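Local coordinates for fiber protein (Snake adenovirus 1, PDB 4D0U) that probably forms the spikes at the capsid vertices and attaches the virion to a host receptor, this chain being the head domain of the trimeric fiber, at residues Ile44-Gln49 against Ala87-Glu92; Val54-Gln59 against Asp79-Pro84; Arg71-Tyr76 against Gly103-Ala108; Phe109-Gly114 against Ser130-Gly135. The protein carries 2 engineered substitutions. One frame throughout, in Å; residues are numbered along the deposited sequence.

In the fold
The head domain is a β-sandwich of two four-stranded antiparallel sheets. Contact 1 ties strand 40-49, outermost in its sheet within the chain, to the end of strand 85-88 and the start of helix 91-98; its centre lies about 12 Å from that of contact 2, to which it is joined by backbone hydrogen bonds between strands 40-49 and 55-65. Contact 3, nearest the middle of the chain, packs one sheet on the other. Contact 2, where a loop meets the start of strand 55-65, lies about 9 Å, centre to centre, from contact 4, which brings a hairpin turn onto a second loop; contacts 1 and 4 are about 20 Å apart. Each contact reaches a neighbouring subunit.

Contact 1 (Ile44-Gln49 against Ala87-Glu92); sequences IAEELQ and APASAE
The carboxylate of E46 takes two hydrogen bonds from S90, one on each oxygen. The hydroxyl S90 OG donates to E46 OE1 at 2.6 Å, while the backbone S90 N reaches E46 OE2 at 2.9 Å and almost straight, with an angle of 172° at the hydrogen. Both oxygens use their syn lone pairs, so a single planar group receives the pair of donors. With chi1 at 70°, CG of E46 stands between the backbone N and the carbonyl carbon, and from there the chain runs out extended to S90. Serine suits this N-cap position because its hydroxyl can work both ways: S90 OG also caps L93 N, in the first turn of helix 91-98.

Water carries the polar contact further along the strand. One molecule bridges E46 OE2 and P88 O; another accepts from Q49 N at 3.0 Å and donates to the same P88 O.

Apolar contacts occupy both ends. L48 sets its CB 3.9 Å from A87 CB, and its CD2 approaches A89 CB at 4.1 Å; the small alanines let the chain from strand 85-88 into the loop pass close to the leucine. At the far end I44 and E92 cross obliquely, I44 CD1 lying 3.5 Å from E92 CG, so that the aliphatic part of the glutamate serves as a hydrocarbon surface.

Strand 40-49, at the border of its sheet, is thus fastened to the beginning of the helix. Two donors, both on the N-cap residue S90, together with the nearby helix N-terminus, would probably stabilise the ionised form of E46.

Contact 2 (Val54-Gln59 against Asp79-Pro84); sequences VSFAFQ and DGLTGP
The ring of F56 meets L81 at its edge: L81 CD1 lies near the ring plane, 3.9 Å from F56 CZ, and the two side chains cross at about a right angle. Elsewhere the phenyl group meets the ring of F85, their planes inclined at about 50°. The other flat group, the carboxylate of D79, offers OD2 to the backbone N of S55, which approaches nearly in line with the CG-OD2 bond.

This is a corner of the β-sandwich, where the loop leading from strand 68-77 to strand 85-88, and so from one sheet to the other, passes the beginning of strand 55-65. Large apolar side chains suit the inner side of such a crossing, and F56 and L81 are both buried there. V54 extends the apolar surface. Its CG1, anti to the backbone N (chi1 175°), is directed to the loop, where it finds D79 CB at 3.8 Å and L81 CD2 at 4.1 Å; the side chains of V54 and D79 run antiparallel past one another. The second branch, CG2, rests 3.8 Å from G80 O.

An aspartate is the right length for the polar half. Its short side chain reaches the first peptide N-H of the strand, S55 N, at 2.9 Å from OD2 and with an angle of 169° at the hydrogen. The backbone N of D79 is itself held by S77 OG, which probably helps to position the acid. A water molecule also binds the same oxygen: it donates to D79 OD2 over 2.7 Å and accepts a weak hydrogen bond from S55 OG at 3.3 Å.

Contact 3 (Arg71-Tyr76 against Gly103-Ala108); sequences RTLFAY and GRWLIA
L73 lays its CB against the six-membered ring of W105, 3.7 Å from CE3, in an off-centre CH-pi contact: the carbon is 4.2 Å from the ring centroid and 30° off the ring normal. At the edge of the same indole, in its plane, R71 O approaches W105 CZ3 at 3.7 Å. Tryptophan fits here because its broad ring spans the distance to the other strand and touches three successive residues, R71, T72 and L73. Its polar end is provided for as well, NE1 donating to L97 O, while H100 meets the indole edge-to-face.

These strands belong to the two facing sheets of the β-sandwich. Their axes approach to 9.1 Å and cross at -48°, a separation that side chains have to fill, and no hydrogen bond joins the two segments. Farther along, I107 does the filling. Its CG1 lies anti to the backbone N (chi1 -179°) and the chain continues extended, carrying CD1 to A75 CB at 3.9 Å and to L73 O at 4.1 Å. The long isoleucine faces a small alanine, with F58 packing on both A75 and L73 from strand 55-65.

Contact 4 (Phe109-Gly114 against Ser130-Gly135); sequences FPLGTG and SLPEVG
V134 puts its CG1 over one face of the F109 ring, 3.8 Å from the centroid and 18° off the ring normal, a close CH-pi contact. The methyl reaches the phenyl because CG1 stands anti to the backbone N (chi1 175°), and the two side chains run alongside each other in a common direction. On the same side, toward the base of the ring, V134 O is 3.5 Å from F109 CB and 3.4 Å from P110 CD. L131 is also tightly fitted, its CD2 lying 3.6 Å from L111 O and 3.8 Å from G112 CA. Glycine suits that position, since no side chain comes between its backbone and the leucine methyl.

Outward the fit is looser. L111 sends CD1 across to P132 CD at 4.1 Å, near the exposed proline ring. Between the loose and tight parts a water joins the backbones: it accepts from L111 N and donates to E133 O and to V134 O, the last at 2.7 Å.

P110 and L111 are the central residues of a type I turn that links strands 105-109 and 112-119 as a hairpin; its own bond, G112 N to F109 O, is weak, and the reverse bond, F109 N to G112 O at 2.8 Å, holds the base. F109 packs on A75 and V134 on S77, both of strand 68-77, while L131 pairs with L81 through the backbone. On the trimer side P110 meets L106 of a neighbouring subunit, and E133, in the loop leading into strand 135-143, forms a salt bridge with R104 of that subunit.

Contact 1 (Ile44-Gln49 against Ala87-Glu92)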
loop_
_atom_site.group_PDB
_atom_site.type_symbol
_atom_site.label_atom_id
_atom_site.label_comp_id
_atom_site.label_asym_id
_atom_site.label_seq_id
_atom_site.Cartn_x
_atom_site.Cartn_y
_atom_site.Cartn_z
ATOM N N ILE A 44 -1.323 -7.755 -15.036
ATOM C CA ILE A 44 -1.774 -9.137 -15.105
ATOM C C ILE A 44 -2.080 -9.719 -13.732
ATOM O O ILE A 44 -1.575 -9.252 -12.720
ATOM C CB ILE A 44 -0.744 -10.039 -15.796
ATOM C CG1 ILE A 44 0.551 -10.120 -14.977
ATOM C CG2 ILE A 44 -0.535 -9.590 -17.254
ATOM C CD1 ILE A 44 1.667 -10.914 -15.597
ATOM N N ALA A 45 -2.884 -10.765 -13.723
ATOM C CA ALA A 45 -3.403 -11.283 -12.484
ATOM C C ALA A 45 -3.580 -12.775 -12.641
ATOM O O ALA A 45 -3.948 -13.266 -13.727
ATOM C CB ALA A 45 -4.718 -10.587 -12.124
ATOM N N GLU A 46 -3.280 -13.506 -11.579
ATOM C CA GLU A 46 -3.443 -14.942 -11.576
ATOM C C GLU A 46 -3.595 -15.490 -10.173
ATOM O O GLU A 46 -3.121 -14.891 -9.213
ATOM C CB GLU A 46 -2.316 -15.642 -12.330
ATOM C CG GLU A 46 -0.943 -15.642 -11.725
ATOM C CD GLU A 46 0.075 -16.262 -12.696
ATOM O OE1 GLU A 46 0.330 -15.590 -13.722
ATOM O OE2 GLU A 46 0.601 -17.378 -12.463
ATOM N N GLU A 47 -4.228 -16.649 -10.073
ATOM C CA GLU A 47 -4.399 -17.326 -8.799
ATOM C C GLU A 47 -3.375 -18.447 -8.726
ATOM O O GLU A 47 -3.186 -19.188 -9.702
ATOM C CB GLU A 47 -5.814 -17.901 -8.729
ATOM C CG GLU A 47 -6.236 -18.359 -7.347
ATOM C CD GLU A 47 -6.683 -17.207 -6.473
ATOM O OE1 GLU A 47 -6.971 -16.116 -7.015
ATOM O OE2 GLU A 47 -6.743 -17.387 -5.241
ATOM N N LEU A 48 -2.718 -18.578 -7.579
ATOM C CA LEU A 48 -1.760 -19.661 -7.351
ATOM C C LEU A 48 -2.267 -20.488 -6.179
ATOM O O LEU A 48 -2.906 -19.954 -5.264
ATOM C CB LEU A 48 -0.362 -19.103 -7.009
ATOM C CG LEU A 48 0.543 -18.632 -8.152
ATOM C CD1 LEU A 48 0.008 -17.398 -8.830
ATOM C CD2 LEU A 48 1.964 -18.363 -7.714
ATOM N N GLN A 49 -1.977 -21.786 -6.184
ATOM C CA GLN A 49 -2.433 -22.631 -5.110
ATOM C C GLN A 49 -1.333 -23.611 -4.730
ATOM O O GLN A 49 -0.694 -24.185 -5.607
ATOM C CB GLN A 49 -3.676 -23.381 -5.571
ATOM C CG GLN A 49 -4.432 -24.046 -4.443
ATOM C CD GLN A 49 -5.862 -24.393 -4.828
ATOM O OE1 GLN A 49 -6.420 -25.367 -4.319
ATOM N NE2 GLN A 49 -6.465 -23.594 -5.714
ATOM N N ALA A 87 4.145 -22.604 -5.029
ATOM C CA ALA A 87 3.135 -22.867 -6.057
ATOM C C ALA A 87 3.691 -22.534 -7.420
ATOM O O ALA A 87 4.512 -21.613 -7.560
ATOM C CB ALA A 87 1.872 -22.050 -5.803
ATOM N N PRO A 88 3.266 -23.289 -8.448
ATOM C CA PRO A 88 3.708 -22.935 -9.794
ATOM C C PRO A 88 3.104 -21.613 -10.253
ATOM O O PRO A 88 1.940 -21.321 -9.978
ATOM C CB PRO A 88 3.193 -24.084 -10.671
ATOM C CG PRO A 88 2.320 -24.927 -9.831
ATOM C CD PRO A 88 2.447 -24.521 -8.398
ATOM N N ALA A 89 3.915 -20.845 -10.967
ATOM C CA ALA A 89 3.520 -19.562 -11.532
ATOM C C ALA A 89 3.633 -19.595 -13.051
ATOM O O ALA A 89 4.466 -20.341 -13.589
ATOM C CB ALA A 89 4.441 -18.485 -10.974
ATOM N N SER A 90 2.819 -18.786 -13.727
ATOM C CA SER A 90 2.926 -18.634 -15.182
ATOM C C SER A 90 4.298 -18.144 -15.628
ATOM O O SER A 90 5.048 -17.545 -14.855
ATOM C CB SER A 90 1.857 -17.693 -15.691
ATOM O OG SER A 90 2.177 -16.366 -15.326
ATOM N N ALA A 91 4.633 -18.382 -16.905
ATOM C CA ALA A 91 5.872 -17.852 -17.453
ATOM C C ALA A 91 5.943 -16.320 -17.334
ATOM O O ALA A 91 7.000 -15.781 -17.005
ATOM C CB ALA A 91 6.039 -18.279 -18.912
ATOM N N GLU A 92 4.814 -15.662 -17.573
ATOM C CA GLU A 92 4.757 -14.211 -17.560
ATOM C C GLU A 92 4.964 -13.695 -16.129
ATOM O O GLU A 92 5.736 -12.746 -15.927
ATOM C CB GLU A 92 3.442 -13.675 -18.134
ATOM C CG GLU A 92 3.499 -12.173 -18.363
ATOM C CD GLU A 92 2.372 -11.601 -19.243
ATOM O OE1 GLU A 92 1.285 -12.228 -19.370
ATOM O OE2 GLU A 92 2.578 -10.490 -19.800
HETATM O O HOH W 1 -0.202 -20.168 -12.091
HETATM O O HOH W 2 -0.499 -22.388 -8.779
#

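Contact 2 (Val54-Gln59 against Asp79-Pro84)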
loop_
_atom_site.group_PDB
_atom_site.type_symbol
_atom_site.label_atom_id
_atom_site.label_comp_id
_atom_site.label_asym_id
_atom_site.label_seq_id
_atom_site.Cartn_x
_atom_site.Cartn_y
_atom_site.Cartn_z
ATOM N N VAL A 54 -4.067 -23.873 0.026
ATOM C CA VAL A 54 -3.945 -22.424 0.273
ATOM C C VAL A 54 -3.910 -21.726 -1.084
ATOM O O VAL A 54 -3.179 -22.133 -1.975
ATOM C CB VAL A 54 -2.674 -22.064 1.099
ATOM C CG1 VAL A 54 -2.518 -20.553 1.228
ATOM C CG2 VAL A 54 -2.674 -22.721 2.486
ATOM N N SER A 55 -4.703 -20.666 -1.241
ATOM C CA SER A 55 -4.689 -19.950 -2.517
ATOM C C SER A 55 -4.462 -18.469 -2.348
ATOM O O SER A 55 -4.968 -17.852 -1.397
ATOM C CB SER A 55 -5.918 -20.230 -3.357
ATOM O OG SER A 55 -7.029 -19.638 -2.792
ATOM N N PHE A 56 -3.677 -17.941 -3.276
ATOM C CA PHE A 56 -3.327 -16.527 -3.349
ATOM C C PHE A 56 -3.722 -16.000 -4.704
ATOM O O PHE A 56 -3.617 -16.702 -5.707
ATOM C CB PHE A 56 -1.814 -16.333 -3.276
ATOM C CG PHE A 56 -1.271 -16.180 -1.891
ATOM C CD1 PHE A 56 -1.104 -17.295 -1.066
ATOM C CD2 PHE A 56 -0.886 -14.924 -1.417
ATOM C CE1 PHE A 56 -0.590 -17.162 0.219
ATOM C CE2 PHE A 56 -0.352 -14.803 -0.138
ATOM C CZ PHE A 56 -0.212 -15.914 0.681
ATOM N N ALA A 57 -4.093 -14.732 -4.740
ATOM C CA ALA A 57 -4.168 -14.025 -5.992
ATOM C C ALA A 57 -3.024 -13.027 -6.054
ATOM O O ALA A 57 -2.760 -12.339 -5.077
ATOM C CB ALA A 57 -5.496 -13.301 -6.066
ATOM N N PHE A 58 -2.336 -12.971 -7.193
ATOM C CA PHE A 58 -1.280 -12.002 -7.414
ATOM C C PHE A 58 -1.636 -11.127 -8.584
ATOM O O PHE A 58 -2.218 -11.600 -9.556
ATOM C CB PHE A 58 0.049 -12.705 -7.673
ATOM C CG PHE A 58 0.637 -13.319 -6.432
ATOM C CD1 PHE A 58 1.443 -12.559 -5.593
ATOM C CD2 PHE A 58 0.322 -14.634 -6.072
ATOM C CE1 PHE A 58 1.975 -13.105 -4.427
ATOM C CE2 PHE A 58 0.852 -15.179 -4.909
ATOM C CZ PHE A 58 1.657 -14.407 -4.087
ATOM N N GLN A 59 -1.283 -9.855 -8.483
ATOM C CA GLN A 59 -1.340 -8.926 -9.632
ATOM C C GLN A 59 0.019 -8.327 -9.837
ATOM O O GLN A 59 0.667 -7.912 -8.876
ATOM C CB GLN A 59 -2.383 -7.845 -9.375
ATOM C CG GLN A 59 -2.314 -6.670 -10.348
ATOM C CD GLN A 59 -3.119 -5.483 -9.859
ATOM O OE1 GLN A 59 -3.605 -5.482 -8.730
ATOM N NE2 GLN A 59 -3.263 -4.474 -10.707
ATOM N N ASP A 79 -6.578 -16.946 3.259
ATOM C CA ASP A 79 -6.119 -18.078 4.052
ATOM C C ASP A 79 -5.093 -17.658 5.075
ATOM O O ASP A 79 -4.555 -16.547 5.024
ATOM C CB ASP A 79 -5.569 -19.163 3.120
ATOM C CG ASP A 79 -6.651 -19.744 2.215
ATOM O OD1 ASP A 79 -7.820 -19.828 2.656
ATOM O OD2 ASP A 79 -6.356 -20.103 1.059
ATOM N N GLY A 80 -4.814 -18.543 6.021
ATOM C CA GLY A 80 -3.564 -18.470 6.762
ATOM C C GLY A 80 -2.431 -19.236 6.117
ATOM O O GLY A 80 -2.623 -20.011 5.150
ATOM N N LEU A 81 -1.241 -19.033 6.657
ATOM C CA LEU A 81 -0.042 -19.712 6.180
ATOM C C LEU A 81 0.780 -20.074 7.371
ATOM O O LEU A 81 1.133 -19.215 8.182
ATOM C CB LEU A 81 0.824 -18.792 5.320
ATOM C CG LEU A 81 0.787 -18.816 3.820
ATOM C CD1 LEU A 81 1.856 -17.840 3.341
ATOM C CD2 LEU A 81 1.022 -20.214 3.256
ATOM N N THR A 82 1.135 -21.342 7.454
ATOM C CA THR A 82 1.909 -21.818 8.561
ATOM C C THR A 82 3.376 -21.727 8.264
ATOM O O THR A 82 4.164 -21.555 9.193
ATOM C CB THR A 82 1.520 -23.262 8.949
ATOM O OG1 THR A 82 1.741 -24.141 7.841
ATOM C CG2 THR A 82 0.049 -23.315 9.323
ATOM N N GLY A 83 3.736 -21.801 6.974
ATOM C CA GLY A 83 5.123 -21.808 6.535
ATOM C C GLY A 83 5.154 -21.288 5.114
ATOM O O GLY A 83 4.160 -20.743 4.640
ATOM N N PRO A 84 6.297 -21.425 4.433
ATOM C CA PRO A 84 6.425 -20.888 3.084
ATOM C C PRO A 84 5.351 -21.411 2.148
ATOM O O PRO A 84 4.934 -22.586 2.236
ATOM C CB PRO A 84 7.812 -21.387 2.635
ATOM C CG PRO A 84 8.565 -21.467 3.921
ATOM C CD PRO A 84 7.576 -21.998 4.918
HETATM O O HOH W 3 -7.997 -21.689 -0.360
#

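Contact 3 (Arg71-Tyr76 against Gly103-Ala108)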
loop_
_atom_site.group_PDB
_atom_site.type_symbol
_atom_site.label_atom_id
_atom_site.label_comp_id
_atom_site.label_asym_id
_atom_site.label_seq_id
_atom_site.Cartn_x
_atom_site.Cartn_y
_atom_site.Cartn_z
ATOM N N ARG A 71 7.346 -0.973 -10.850
ATOM C CA ARG A 71 6.809 -2.325 -10.974
ATOM C C ARG A 71 6.293 -2.744 -9.599
ATOM O O ARG A 71 7.038 -2.696 -8.636
ATOM C CB ARG A 71 7.874 -3.274 -11.496
ATOM C CG ARG A 71 8.046 -3.108 -13.002
ATOM C CD ARG A 71 9.308 -3.709 -13.542
ATOM N NE ARG A 71 9.602 -3.126 -14.860
ATOM C CZ ARG A 71 10.820 -2.863 -15.328
ATOM N NH1 ARG A 71 11.908 -3.134 -14.615
ATOM N NH2 ARG A 71 10.947 -2.326 -16.540
ATOM N N THR A 72 5.017 -3.115 -9.537
ATOM C CA THR A 72 4.373 -3.490 -8.264
ATOM C C THR A 72 3.848 -4.919 -8.299
ATOM O O THR A 72 3.168 -5.319 -9.241
ATOM C CB THR A 72 3.179 -2.550 -7.963
ATOM O OG1 THR A 72 3.638 -1.195 -8.042
ATOM C CG2 THR A 72 2.660 -2.809 -6.541
ATOM N N LEU A 73 4.113 -5.674 -7.232
ATOM C CA LEU A 73 3.427 -6.936 -6.998
ATOM C C LEU A 73 2.390 -6.759 -5.889
ATOM O O LEU A 73 2.745 -6.337 -4.776
ATOM C CB LEU A 73 4.469 -7.977 -6.557
ATOM C CG LEU A 73 3.899 -9.384 -6.339
ATOM C CD1 LEU A 73 3.501 -10.026 -7.675
ATOM C CD2 LEU A 73 4.897 -10.240 -5.602
ATOM N N PHE A 74 1.139 -7.067 -6.204
ATOM C CA PHE A 74 0.046 -7.072 -5.223
ATOM C C PHE A 74 -0.255 -8.517 -4.875
ATOM O O PHE A 74 -0.320 -9.366 -5.768
ATOM C CB PHE A 74 -1.206 -6.448 -5.851
ATOM C CG PHE A 74 -1.080 -4.986 -6.168
ATOM C CD1 PHE A 74 -1.376 -4.005 -5.200
ATOM C CD2 PHE A 74 -0.684 -4.583 -7.451
ATOM C CE1 PHE A 74 -1.277 -2.640 -5.518
ATOM C CE2 PHE A 74 -0.581 -3.227 -7.762
ATOM C CZ PHE A 74 -0.884 -2.268 -6.803
ATOM N N ALA A 75 -0.493 -8.816 -3.600
ATOM C CA ALA A 75 -0.777 -10.200 -3.175
ATOM C C ALA A 75 -1.965 -10.208 -2.233
ATOM O O ALA A 75 -2.063 -9.333 -1.364
ATOM C CB ALA A 75 0.448 -10.790 -2.480
ATOM N N TYR A 76 -2.881 -11.167 -2.414
ATOM C CA TYR A 76 -4.043 -11.313 -1.526
ATOM C C TYR A 76 -4.294 -12.794 -1.239
ATOM O O TYR A 76 -4.268 -13.619 -2.145
ATOM C CB TYR A 76 -5.315 -10.738 -2.163
ATOM C CG TYR A 76 -6.521 -11.123 -1.358
ATOM C CD1 TYR A 76 -6.789 -10.496 -0.142
ATOM C CD2 TYR A 76 -7.355 -12.172 -1.779
ATOM C CE1 TYR A 76 -7.860 -10.875 0.633
ATOM C CE2 TYR A 76 -8.439 -12.555 -0.989
ATOM C CZ TYR A 76 -8.672 -11.889 0.196
ATOM O OH TYR A 76 -9.728 -12.244 1.005
ATOM N N GLY A 103 16.184 -9.425 -6.663
ATOM C CA GLY A 103 15.913 -10.820 -7.021
ATOM C C GLY A 103 14.761 -11.443 -6.246
ATOM O O GLY A 103 14.498 -12.637 -6.376
ATOM N N ARG A 104 14.046 -10.625 -5.474
ATOM C CA ARG A 104 12.910 -11.126 -4.668
ATOM C C ARG A 104 12.127 -9.905 -4.187
ATOM O O ARG A 104 12.572 -8.763 -4.382
ATOM C CB ARG A 104 13.371 -12.013 -3.487
ATOM C CG ARG A 104 14.537 -11.524 -2.614
ATOM C CD ARG A 104 14.240 -10.237 -1.880
ATOM N NE ARG A 104 15.239 -10.000 -0.837
ATOM C CZ ARG A 104 15.400 -8.847 -0.211
ATOM N NH1 ARG A 104 14.634 -7.794 -0.512
ATOM N NH2 ARG A 104 16.337 -8.750 0.714
ATOM N N TRP A 105 10.965 -10.144 -3.590
ATOM C CA TRP A 105 10.013 -9.066 -3.258
ATOM C C TRP A 105 9.695 -9.147 -1.763
ATOM O O TRP A 105 8.908 -9.997 -1.345
ATOM C CB TRP A 105 8.728 -9.236 -4.054
ATOM C CG TRP A 105 8.993 -9.204 -5.531
ATOM C CD1 TRP A 105 9.627 -10.190 -6.283
ATOM C CD2 TRP A 105 8.662 -8.147 -6.443
ATOM N NE1 TRP A 105 9.719 -9.770 -7.601
ATOM C CE2 TRP A 105 9.144 -8.529 -7.729
ATOM C CE3 TRP A 105 8.036 -6.897 -6.302
ATOM C CZ2 TRP A 105 8.973 -7.713 -8.869
ATOM C CZ3 TRP A 105 7.878 -6.077 -7.435
ATOM C CH2 TRP A 105 8.348 -6.496 -8.707
ATOM N N LEU A 106 10.274 -8.225 -1.002
ATOM C CA LEU A 106 9.925 -8.029 0.414
ATOM C C LEU A 106 8.536 -7.380 0.496
ATOM O O LEU A 106 8.284 -6.341 -0.144
ATOM C CB LEU A 106 10.974 -7.118 1.049
ATOM C CG LEU A 106 10.751 -6.732 2.498
ATOM C CD1 LEU A 106 10.820 -7.955 3.414
ATOM C CD2 LEU A 106 11.812 -5.713 2.940
ATOM N N ILE A 107 7.619 -7.988 1.240
ATOM C CA ILE A 107 6.215 -7.562 1.177
ATOM C C ILE A 107 5.598 -7.560 2.571
ATOM O O ILE A 107 5.699 -8.552 3.303
ATOM C CB ILE A 107 5.418 -8.397 0.135
ATOM C CG1 ILE A 107 3.948 -7.926 0.056
ATOM C CG2 ILE A 107 5.522 -9.910 0.415
ATOM C CD1 ILE A 107 3.253 -8.414 -1.223
ATOM N N ALA A 108 4.975 -6.449 2.943
ATOM C CA ALA A 108 4.313 -6.344 4.232
ATOM C C ALA A 108 2.853 -6.716 4.129
ATOM O O ALA A 108 2.120 -6.176 3.281
ATOM C CB ALA A 108 4.430 -4.907 4.726
#

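Contact 4 (Phe109-Gly114 against Ser130-Gly135)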
loop_
_atom_site.group_PDB
_atom_site.type_symbol
_atom_site.label_atom_id
_atom_site.label_comp_id
_atom_site.label_asym_id
_atom_site.label_seq_id
_atom_site.Cartn_x
_atom_site.Cartn_y
_atom_site.Cartn_z
ATOM N N PHE A 109 2.427 -7.616 5.017
ATOM C CA PHE A 109 1.025 -7.904 5.224
ATOM C C PHE A 109 0.604 -7.406 6.616
ATOM O O PHE A 109 1.437 -6.977 7.398
ATOM C CB PHE A 109 0.802 -9.426 5.138
ATOM C CG PHE A 109 1.072 -9.999 3.779
ATOM C CD1 PHE A 109 0.153 -9.825 2.740
ATOM C CD2 PHE A 109 2.263 -10.703 3.558
ATOM C CE1 PHE A 109 0.390 -10.346 1.472
ATOM C CE2 PHE A 109 2.514 -11.222 2.292
ATOM C CZ PHE A 109 1.574 -11.050 1.258
ATOM N N PRO A 110 -0.713 -7.410 6.896
ATOM C CA PRO A 110 -1.100 -6.809 8.176
ATOM C C PRO A 110 -0.476 -7.486 9.398
ATOM O O PRO A 110 -0.167 -6.785 10.355
ATOM C CB PRO A 110 -2.621 -6.910 8.162
ATOM C CG PRO A 110 -2.932 -6.743 6.697
ATOM C CD PRO A 110 -1.874 -7.589 6.006
ATOM N N LEU A 111 -0.265 -8.804 9.347
ATOM C CA LEU A 111 0.206 -9.539 10.515
ATOM C C LEU A 111 1.627 -10.057 10.386
ATOM O O LEU A 111 2.119 -10.732 11.301
ATOM C CB LEU A 111 -0.759 -10.708 10.819
ATOM C CG LEU A 111 -2.250 -10.340 10.931
ATOM C CD1 LEU A 111 -3.049 -11.593 11.326
ATOM C CD2 LEU A 111 -2.461 -9.238 11.967
ATOM N N GLY A 112 2.337 -9.728 9.320
ATOM C CA GLY A 112 3.716 -10.235 9.217
ATOM C C GLY A 112 4.283 -9.856 7.868
ATOM O O GLY A 112 3.634 -9.122 7.111
ATOM N N THR A 113 5.460 -10.392 7.570
ATOM C CA THR A 113 6.241 -9.992 6.394
ATOM C C THR A 113 6.545 -11.211 5.546
ATOM O O THR A 113 6.800 -12.282 6.082
ATOM C CB THR A 113 7.582 -9.393 6.830
ATOM O OG1 THR A 113 7.298 -8.426 7.837
ATOM C CG2 THR A 113 8.208 -8.676 5.656
ATOM N N GLY A 114 6.529 -11.034 4.225
ATOM C CA GLY A 114 6.899 -12.132 3.324
ATOM C C GLY A 114 8.046 -11.744 2.418
ATOM O O GLY A 114 8.364 -10.557 2.272
ATOM N N SER A 130 4.215 -17.476 11.481
ATOM C CA SER A 130 2.978 -18.064 11.042
ATOM C C SER A 130 1.858 -17.015 11.036
ATOM O O SER A 130 1.790 -16.166 11.954
ATOM C CB SER A 130 2.549 -19.177 12.008
ATOM O OG SER A 130 1.364 -19.801 11.538
ATOM N N LEU A 131 1.067 -17.014 9.970
ATOM C CA LEU A 131 0.015 -15.995 9.781
ATOM C C LEU A 131 -1.362 -16.642 9.880
ATOM O O LEU A 131 -1.744 -17.429 9.026
ATOM C CB LEU A 131 0.138 -15.317 8.413
ATOM C CG LEU A 131 1.507 -14.688 8.126
ATOM C CD1 LEU A 131 1.567 -14.270 6.669
ATOM C CD2 LEU A 131 1.769 -13.489 9.017
ATOM N N PRO A 132 -2.107 -16.307 10.924
ATOM C CA PRO A 132 -3.445 -16.926 10.942
ATOM C C PRO A 132 -4.327 -16.458 9.793
ATOM O O PRO A 132 -5.273 -17.162 9.419
ATOM C CB PRO A 132 -4.031 -16.481 12.281
ATOM C CG PRO A 132 -3.099 -15.462 12.852
ATOM C CD PRO A 132 -1.798 -15.466 12.100
ATOM N N GLU A 133 -4.011 -15.294 9.235
ATOM C CA GLU A 133 -4.652 -14.807 8.018
ATOM C C GLU A 133 -3.630 -13.923 7.319
ATOM O O GLU A 133 -2.950 -13.156 7.974
ATOM C CB GLU A 133 -5.888 -14.003 8.350
ATOM C CG GLU A 133 -6.578 -13.500 7.101
ATOM C CD GLU A 133 -7.916 -12.873 7.395
ATOM O OE1 GLU A 133 -8.455 -13.116 8.510
ATOM O OE2 GLU A 133 -8.458 -12.185 6.516
ATOM N N VAL A 134 -3.518 -14.069 6.002
ATOM C CA VAL A 134 -2.551 -13.298 5.225
ATOM C C VAL A 134 -3.057 -11.890 4.910
ATOM O O VAL A 134 -2.353 -10.900 5.183
ATOM C CB VAL A 134 -2.197 -14.027 3.915
ATOM C CG1 VAL A 134 -1.275 -13.165 3.053
ATOM C CG2 VAL A 134 -1.505 -15.359 4.212
ATOM N N GLY A 135 -4.258 -11.776 4.362
ATOM C CA GLY A 135 -4.754 -10.452 3.956
ATOM C C GLY A 135 -4.080 -9.994 2.670
ATOM O O GLY A 135 -3.790 -10.801 1.773
HETATM O O HOH W 4 -1.203 -10.880 7.623
#